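Local coordinates for protein enterochelin esterase (Salmonella enterica subsp. enterica serovar Typhimurium, PDB 3MGA) that probably hydrolyses the ester bonds of ferric enterobactin, the iron-loaded siderophore, through an alpha/beta-hydrolase domain, at residues F212-L223 / A385-L396. Residues are numbered along the deposited sequence; the frame is centred on the assembly and turned at random. Where two conformers were deposited one is given.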
ATOM      1  N   PHE A 212      -4.162   7.253   6.514  1.00 32.90           N
ATOM      2  CA  PHE A 212      -3.688   7.312   5.138  1.00 32.97           C
ATOM      3  C   PHE A 212      -4.840   7.309   4.149  1.00 33.45           C
ATOM      4  O   PHE A 212      -4.894   8.146   3.244  1.00 34.82           O
ATOM      5  CB  PHE A 212      -2.781   6.110   4.856  1.00 33.68           C
ATOM      6  CG  PHE A 212      -2.095   6.174   3.529  1.00 33.39           C
ATOM      7  CD1 PHE A 212      -0.861   6.796   3.408  1.00 34.80           C
ATOM      8  CD2 PHE A 212      -2.674   5.613   2.407  1.00 30.34           C
ATOM      9  CE1 PHE A 212      -0.229   6.862   2.184  1.00 36.19           C
ATOM     10  CE2 PHE A 212      -2.050   5.665   1.188  1.00 30.28           C
ATOM     11  CZ  PHE A 212      -0.827   6.286   1.069  1.00 35.74           C
ATOM     12  N   TRP A 213      -5.766   6.367   4.327  1.00 33.34           N
ATOM     13  CA  TRP A 213      -6.920   6.243   3.435  1.00 33.03           C
ATOM     14  C   TRP A 213      -7.953   7.342   3.630  1.00 32.49           C
ATOM     15  O   TRP A 213      -8.914   7.423   2.871  1.00 33.41           O
ATOM     16  CB  TRP A 213      -7.576   4.861   3.557  1.00 32.14           C
ATOM     17  CG  TRP A 213      -6.614   3.756   3.286  1.00 31.56           C
ATOM     18  CD1 TRP A 213      -6.140   2.842   4.184  1.00 33.22           C
ATOM     19  CD2 TRP A 213      -5.949   3.490   2.053  1.00 29.70           C
ATOM     20  NE1 TRP A 213      -5.250   1.998   3.572  1.00 33.16           N
ATOM     21  CE2 TRP A 213      -5.108   2.380   2.264  1.00 34.44           C
ATOM     22  CE3 TRP A 213      -5.984   4.082   0.785  1.00 29.51           C
ATOM     23  CZ2 TRP A 213      -4.314   1.838   1.245  1.00 36.93           C
ATOM     24  CZ3 TRP A 213      -5.214   3.548  -0.216  1.00 32.29           C
ATOM     25  CH2 TRP A 213      -4.380   2.434   0.015  1.00 35.44           C
ATOM     26  N   ALA A 214      -7.767   8.174   4.646  1.00 32.42           N
ATOM     27  CA  ALA A 214      -8.670   9.301   4.888  1.00 33.42           C
ATOM     28  C   ALA A 214      -8.025  10.638   4.508  1.00 34.37           C
ATOM     29  O   ALA A 214      -8.732  11.582   4.184  1.00 36.29           O
ATOM     30  CB  ALA A 214      -9.122   9.329   6.351  1.00 32.01           C
ATOM     31  N   GLU A 215      -6.695  10.716   4.525  1.00 36.06           N
ATOM     32  CA  GLU A 215      -5.996  11.971   4.218  1.00 39.18           C
ATOM     33  C   GLU A 215      -5.009  11.924   3.032  1.00 40.03           C
ATOM     34  O   GLU A 215      -5.159  12.691   2.074  1.00 41.52           O
ATOM     35  CB  GLU A 215      -5.291  12.487   5.486  1.00 39.75           C
ATOM     36  CG  GLU A 215      -6.275  12.710   6.664  1.00 43.58           C
ATOM     37  CD  GLU A 215      -5.630  13.262   7.940  1.00 48.33           C
ATOM     38  OE1 GLU A 215      -4.381  13.236   8.067  1.00 50.36           O
ATOM     39  OE2 GLU A 215      -6.392  13.712   8.831  1.00 47.42           O
ATOM     40  N   ASN A 216      -4.008  11.049   3.090  1.00 39.14           N
ATOM     41  CA  ASN A 216      -3.005  10.971   2.011  1.00 40.25           C
ATOM     42  C   ASN A 216      -3.574  10.509   0.672  1.00 40.57           C
ATOM     43  O   ASN A 216      -3.231  11.037  -0.383  1.00 42.74           O
ATOM     44  CB  ASN A 216      -1.859  10.036   2.388  1.00 40.02           C
ATOM     45  CG  ASN A 216      -1.227  10.392   3.709  1.00 39.06           C
ATOM     46  OD1 ASN A 216      -1.913  10.500   4.715  1.00 41.38           O
ATOM     47  ND2 ASN A 216       0.093  10.532   3.724  1.00 37.53           N
HETATM   48  N   MSE A 217      -4.475   9.544   0.727  0.60 39.56           N
HETATM   49  CA  MSE A 217      -5.062   9.000  -0.476  0.60 39.78           C
HETATM   50  C   MSE A 217      -6.514   8.645  -0.149  0.60 38.16           C
HETATM   51  O   MSE A 217      -6.845   7.476   0.047  0.60 37.48           O
HETATM   52  CB  MSE A 217      -4.201   7.807  -0.880  0.60 40.05           C
HETATM   53  CG  MSE A 217      -4.507   7.150  -2.177  0.60 42.83           C
HETATM   54 SE   MSE A 217      -2.968   6.041  -2.650  0.60 48.39          SE
HETATM   55  CE  MSE A 217      -1.725   7.454  -3.089  0.60 48.68           C
ATOM     56  N   PRO A 218      -7.384   9.676  -0.067  1.00 38.05           N
ATOM     57  CA  PRO A 218      -8.814   9.514   0.296  1.00 36.96           C
ATOM     58  C   PRO A 218      -9.563   8.466  -0.505  1.00 36.59           C
ATOM     59  O   PRO A 218      -9.660   8.557  -1.724  1.00 38.30           O
ATOM     60  CB  PRO A 218      -9.407  10.917   0.083  1.00 37.60           C
ATOM     61  CG  PRO A 218      -8.239  11.841   0.200  1.00 38.05           C
ATOM     62  CD  PRO A 218      -7.085  11.080  -0.411  1.00 39.34           C
ATOM     63  N   VAL A 219     -10.101   7.484   0.210  1.00 35.91           N
ATOM     64  CA  VAL A 219     -10.805   6.362  -0.394  1.00 35.60           C
ATOM     65  C   VAL A 219     -12.292   6.627  -0.696  1.00 36.14           C
ATOM     66  O   VAL A 219     -12.909   5.872  -1.443  1.00 35.38           O
ATOM     67  CB  VAL A 219     -10.686   5.135   0.544  1.00 35.10           C
ATOM     68  CG1 VAL A 219     -11.539   5.334   1.797  1.00 34.39           C
ATOM     69  CG2 VAL A 219     -11.071   3.860  -0.160  1.00 36.15           C
ATOM     70  N   TRP A 220     -12.847   7.724  -0.179  1.00 36.17           N
ATOM     71  CA  TRP A 220     -14.294   7.997  -0.343  1.00 36.83           C
ATOM     72  C   TRP A 220     -14.772   8.057  -1.810  1.00 38.44           C
ATOM     73  O   TRP A 220     -15.704   7.340  -2.190  1.00 38.94           O
ATOM     74  CB  TRP A 220     -14.718   9.306   0.334  1.00 36.39           C
ATOM     75  CG  TRP A 220     -13.924   9.754   1.530  1.00 36.46           C
ATOM     76  CD1 TRP A 220     -13.212  10.908   1.630  1.00 36.77           C
ATOM     77  CD2 TRP A 220     -13.744   9.064   2.775  1.00 36.68           C
ATOM     78  NE1 TRP A 220     -12.620  10.993   2.861  1.00 39.49           N
ATOM     79  CE2 TRP A 220     -12.930   9.875   3.585  1.00 38.51           C
ATOM     80  CE3 TRP A 220     -14.198   7.848   3.287  1.00 37.36           C
ATOM     81  CZ2 TRP A 220     -12.565   9.513   4.879  1.00 38.09           C
ATOM     82  CZ3 TRP A 220     -13.829   7.489   4.576  1.00 36.76           C
ATOM     83  CH2 TRP A 220     -13.022   8.314   5.350  1.00 35.72           C
ATOM     84  N   PRO A 221     -14.149   8.927  -2.638  1.00 37.98           N
ATOM     85  CA  PRO A 221     -14.608   9.025  -4.021  1.00 38.36           C
ATOM     86  C   PRO A 221     -14.647   7.690  -4.758  1.00 37.44           C
ATOM     87  O   PRO A 221     -15.604   7.428  -5.495  1.00 36.81           O
ATOM     88  CB  PRO A 221     -13.600   9.983  -4.666  1.00 40.36           C
ATOM     89  CG  PRO A 221     -13.049  10.777  -3.525  1.00 39.27           C
ATOM     90  CD  PRO A 221     -13.016   9.832  -2.371  1.00 37.78           C
ATOM     91  N   ALA A 222     -13.627   6.855  -4.549  1.00 35.69           N
ATOM     92  CA  ALA A 222     -13.549   5.542  -5.200  1.00 35.09           C
ATOM     93  C   ALA A 222     -14.644   4.606  -4.710  1.00 34.80           C
ATOM     94  O   ALA A 222     -15.224   3.854  -5.497  1.00 35.45           O
ATOM     95  CB  ALA A 222     -12.190   4.912  -4.977  1.00 33.61           C
ATOM     96  N   LEU A 223     -14.922   4.650  -3.410  1.00 34.11           N
ATOM     97  CA  LEU A 223     -15.964   3.802  -2.819  1.00 34.50           C
ATOM     98  C   LEU A 223     -17.358   4.209  -3.292  1.00 35.20           C
ATOM     99  O   LEU A 223     -18.175   3.358  -3.640  1.00 35.64           O
ATOM    100  CB  LEU A 223     -15.899   3.859  -1.297  1.00 33.14           C
ATOM    101  CG  LEU A 223     -14.646   3.276  -0.655  1.00 32.22           C
ATOM    102  CD1 LEU A 223     -14.647   3.562   0.843  1.00 29.94           C
ATOM    103  CD2 LEU A 223     -14.553   1.787  -0.931  1.00 31.74           C
ATOM    104  N   ALA A 385       1.621   1.818  -1.796  1.00 36.07           N
ATOM    105  CA  ALA A 385       0.203   2.237  -1.622  1.00 35.51           C
ATOM    106  C   ALA A 385      -0.512   2.622  -2.941  1.00 34.06           C
ATOM    107  O   ALA A 385      -1.733   2.599  -3.011  1.00 33.75           O
ATOM    108  CB  ALA A 385       0.085   3.365  -0.600  1.00 34.34           C
ATOM    109  N   LEU A 386       0.239   2.985  -3.974  1.00 34.22           N
ATOM    110  CA  LEU A 386      -0.370   3.293  -5.259  1.00 34.18           C
ATOM    111  C   LEU A 386      -1.026   2.019  -5.814  1.00 33.43           C
ATOM    112  O   LEU A 386      -2.098   2.075  -6.407  1.00 33.43           O
ATOM    113  CB  LEU A 386       0.663   3.828  -6.235  1.00 35.71           C
ATOM    114  CG  LEU A 386       0.164   4.211  -7.628  1.00 35.89           C
ATOM    115  CD1 LEU A 386      -0.702   5.436  -7.541  1.00 37.14           C
ATOM    116  CD2 LEU A 386       1.350   4.458  -8.551  1.00 37.19           C
ATOM    117  N   CYS A 387      -0.389   0.871  -5.603  1.00 34.17           N
ATOM    118  CA  CYS A 387      -0.938  -0.409  -6.055  1.00 34.18           C
ATOM    119  C   CYS A 387      -2.019  -0.872  -5.102  1.00 33.61           C
ATOM    120  O   CYS A 387      -3.089  -1.333  -5.535  1.00 32.68           O
ATOM    121  CB  CYS A 387       0.141  -1.499  -6.131  1.00 34.31           C
ATOM    122  SG  CYS A 387       1.517  -1.150  -7.239  1.00 42.60           S
ATOM    123  N   TRP A 388      -1.750  -0.758  -3.798  1.00 34.41           N
ATOM    124  CA  TRP A 388      -2.719  -1.214  -2.803  1.00 33.28           C
ATOM    125  C   TRP A 388      -4.067  -0.533  -2.945  1.00 32.91           C
ATOM    126  O   TRP A 388      -5.089  -1.164  -2.727  1.00 33.71           O
ATOM    127  CB  TRP A 388      -2.254  -1.020  -1.350  1.00 34.04           C
ATOM    128  CG  TRP A 388      -0.933  -1.603  -0.970  1.00 33.82           C
ATOM    129  CD1 TRP A 388      -0.380  -2.752  -1.432  1.00 35.06           C
ATOM    130  CD2 TRP A 388      -0.072  -1.140   0.080  1.00 33.71           C
ATOM    131  NE1 TRP A 388       0.820  -2.991  -0.799  1.00 35.10           N
ATOM    132  CE2 TRP A 388       1.021  -2.021   0.146  1.00 34.89           C
ATOM    133  CE3 TRP A 388      -0.104  -0.040   0.949  1.00 36.71           C
ATOM    134  CZ2 TRP A 388       2.080  -1.835   1.041  1.00 40.33           C
ATOM    135  CZ3 TRP A 388       0.958   0.144   1.840  1.00 34.74           C
ATOM    136  CH2 TRP A 388       2.025  -0.749   1.880  1.00 36.01           C
ATOM    137  N   ARG A 389      -4.089   0.744  -3.310  1.00 33.84           N
ATOM    138  CA  ARG A 389      -5.376   1.446  -3.410  1.00 35.41           C
ATOM    139  C   ARG A 389      -6.338   0.705  -4.336  1.00 34.84           C
ATOM    140  O   ARG A 389      -7.535   0.643  -4.064  1.00 35.83           O
ATOM    141  CB  ARG A 389      -5.219   2.895  -3.886  1.00 37.15           C
ATOM    142  CG  ARG A 389      -5.085   3.069  -5.397  1.00 37.99           C
ATOM    143  CD  ARG A 389      -4.933   4.514  -5.760  1.00 36.55           C
ATOM    144  NE  ARG A 389      -4.988   4.726  -7.202  1.00 38.66           N
ATOM    145  CZ  ARG A 389      -4.983   5.923  -7.783  1.00 38.22           C
ATOM    146  NH1 ARG A 389      -5.045   6.021  -9.103  1.00 40.31           N
ATOM    147  NH2 ARG A 389      -4.922   7.025  -7.048  1.00 37.82           N
ATOM    148  N   GLY A 390      -5.811   0.145  -5.424  1.00 35.33           N
ATOM    149  CA  GLY A 390      -6.632  -0.588  -6.389  1.00 35.49           C
ATOM    150  C   GLY A 390      -7.027  -1.957  -5.881  1.00 34.90           C
ATOM    151  O   GLY A 390      -8.128  -2.433  -6.131  1.00 33.42           O
ATOM    152  N   GLY A 391      -6.114  -2.605  -5.170  1.00 35.83           N
ATOM    153  CA  GLY A 391      -6.387  -3.931  -4.625  1.00 36.08           C
ATOM    154  C   GLY A 391      -7.360  -3.843  -3.472  1.00 35.37           C
ATOM    155  O   GLY A 391      -8.047  -4.816  -3.140  1.00 35.28           O
ATOM    156  N   LEU A 392      -7.420  -2.667  -2.861  1.00 34.91           N
ATOM    157  CA  LEU A 392      -8.308  -2.449  -1.741  1.00 35.54           C
ATOM    158  C   LEU A 392      -9.747  -2.530  -2.274  1.00 35.10           C
ATOM    159  O   LEU A 392     -10.575  -3.257  -1.732  1.00 35.72           O
ATOM    160  CB  LEU A 392      -8.051  -1.079  -1.105  1.00 35.65           C
ATOM    161  CG  LEU A 392      -8.333  -0.912   0.394  1.00 38.90           C
ATOM    162  CD1 LEU A 392      -8.340   0.594   0.741  1.00 39.35           C
ATOM    163  CD2 LEU A 392      -9.627  -1.550   0.829  1.00 38.99           C
ATOM    164  N   THR A 393     -10.032  -1.796  -3.349  1.00 34.52           N
ATOM    165  CA  THR A 393     -11.381  -1.785  -3.912  1.00 34.82           C
ATOM    166  C   THR A 393     -11.722  -3.102  -4.589  1.00 34.94           C
ATOM    167  O   THR A 393     -12.863  -3.568  -4.496  1.00 34.45           O
ATOM    168  CB  THR A 393     -11.618  -0.608  -4.891  1.00 35.28           C
ATOM    169  OG1 THR A 393     -10.679  -0.672  -5.972  1.00 34.09           O
ATOM    170  CG2 THR A 393     -11.490   0.715  -4.170  1.00 33.57           C
ATOM    171  N   GLN A 394     -10.744  -3.706  -5.266  1.00 34.51           N
ATOM    172  CA  GLN A 394     -10.972  -4.997  -5.922  1.00 35.79           C
ATOM    173  C   GLN A 394     -11.203  -6.089  -4.882  1.00 35.14           C
ATOM    174  O   GLN A 394     -12.024  -6.983  -5.080  1.00 36.59           O
ATOM    175  CB  GLN A 394      -9.806  -5.379  -6.829  1.00 36.79           C
ATOM    176  CG  GLN A 394      -9.996  -6.719  -7.530  1.00 39.67           C
ATOM    177  CD  GLN A 394     -11.201  -6.741  -8.454  1.00 43.01           C
ATOM    178  OE1 GLN A 394     -11.211  -6.091  -9.502  1.00 44.12           O
ATOM    179  NE2 GLN A 394     -12.200  -7.543  -8.098  1.00 47.48           N
ATOM    180  N   GLY A 395     -10.473  -6.002  -3.775  1.00 35.01           N
ATOM    181  CA  GLY A 395     -10.584  -6.956  -2.686  1.00 35.42           C
ATOM    182  C   GLY A 395     -11.948  -6.950  -2.040  1.00 35.79           C
ATOM    183  O   GLY A 395     -12.461  -7.992  -1.675  1.00 35.74           O
ATOM    184  N   LEU A 396     -12.525  -5.764  -1.877  1.00 37.60           N
ATOM    185  CA  LEU A 396     -13.871  -5.627  -1.300  1.00 37.86           C
ATOM    186  C   LEU A 396     -14.902  -6.265  -2.231  1.00 37.50           C
ATOM    187  O   LEU A 396     -15.868  -6.877  -1.776  1.00 39.67           O
ATOM    188  CB  LEU A 396     -14.193  -4.151  -1.061  1.00 38.18           C
ATOM    189  CG  LEU A 396     -13.401  -3.472   0.059  1.00 41.20           C
ATOM    190  CD1 LEU A 396     -13.426  -1.954  -0.083  1.00 41.05           C
ATOM    191  CD2 LEU A 396     -13.915  -3.925   1.451  1.00 39.18           C
TER
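W213 and L392 illustrate how an indole can anchor a helix to a neighbouring segment by apolar contact. CD1 of L392 stands over one face of the W213 six-membered ring in a CH-pi contact, 4.0 Å from the centroid and 11° off the normal, while the F212 ring reaches the opposite face. With CG beside the backbone N (chi1 -57°), the indole lies between the two; its CH2 comes obliquely to within 3.7 Å of CA of R389, and O of A385 lies near the ring plane at the edge. NE1 of W213 is hydrogen-bonded to OE1 of Q288, which with the two covered faces limits the ring's freedom to turn.

Smaller apolar touches extend the seam. CZ of F212 comes 3.5 Å from CB of A385, and CD2 of L223 meets CD1 of L396 at 4.0 Å, the two leucines crossing at about a right angle. The extended chain of R389 delivers NE to Q160.

The arrangement belongs to the putative esterase domain, consistent with an alpha/beta-hydrolase fold. Residues 212-223 run from helix 210-216 into helix 220-228 and pack on strands 185-193 and 236-240. Segment 385-396 of helix 385-399 runs at 123° to 212-216; in its first turn W388 meets H383 edge-to-face and hydrogen-bonds S313, near, without touching, the likely nucleophile elbow between strand 284-288 and helix 290-301.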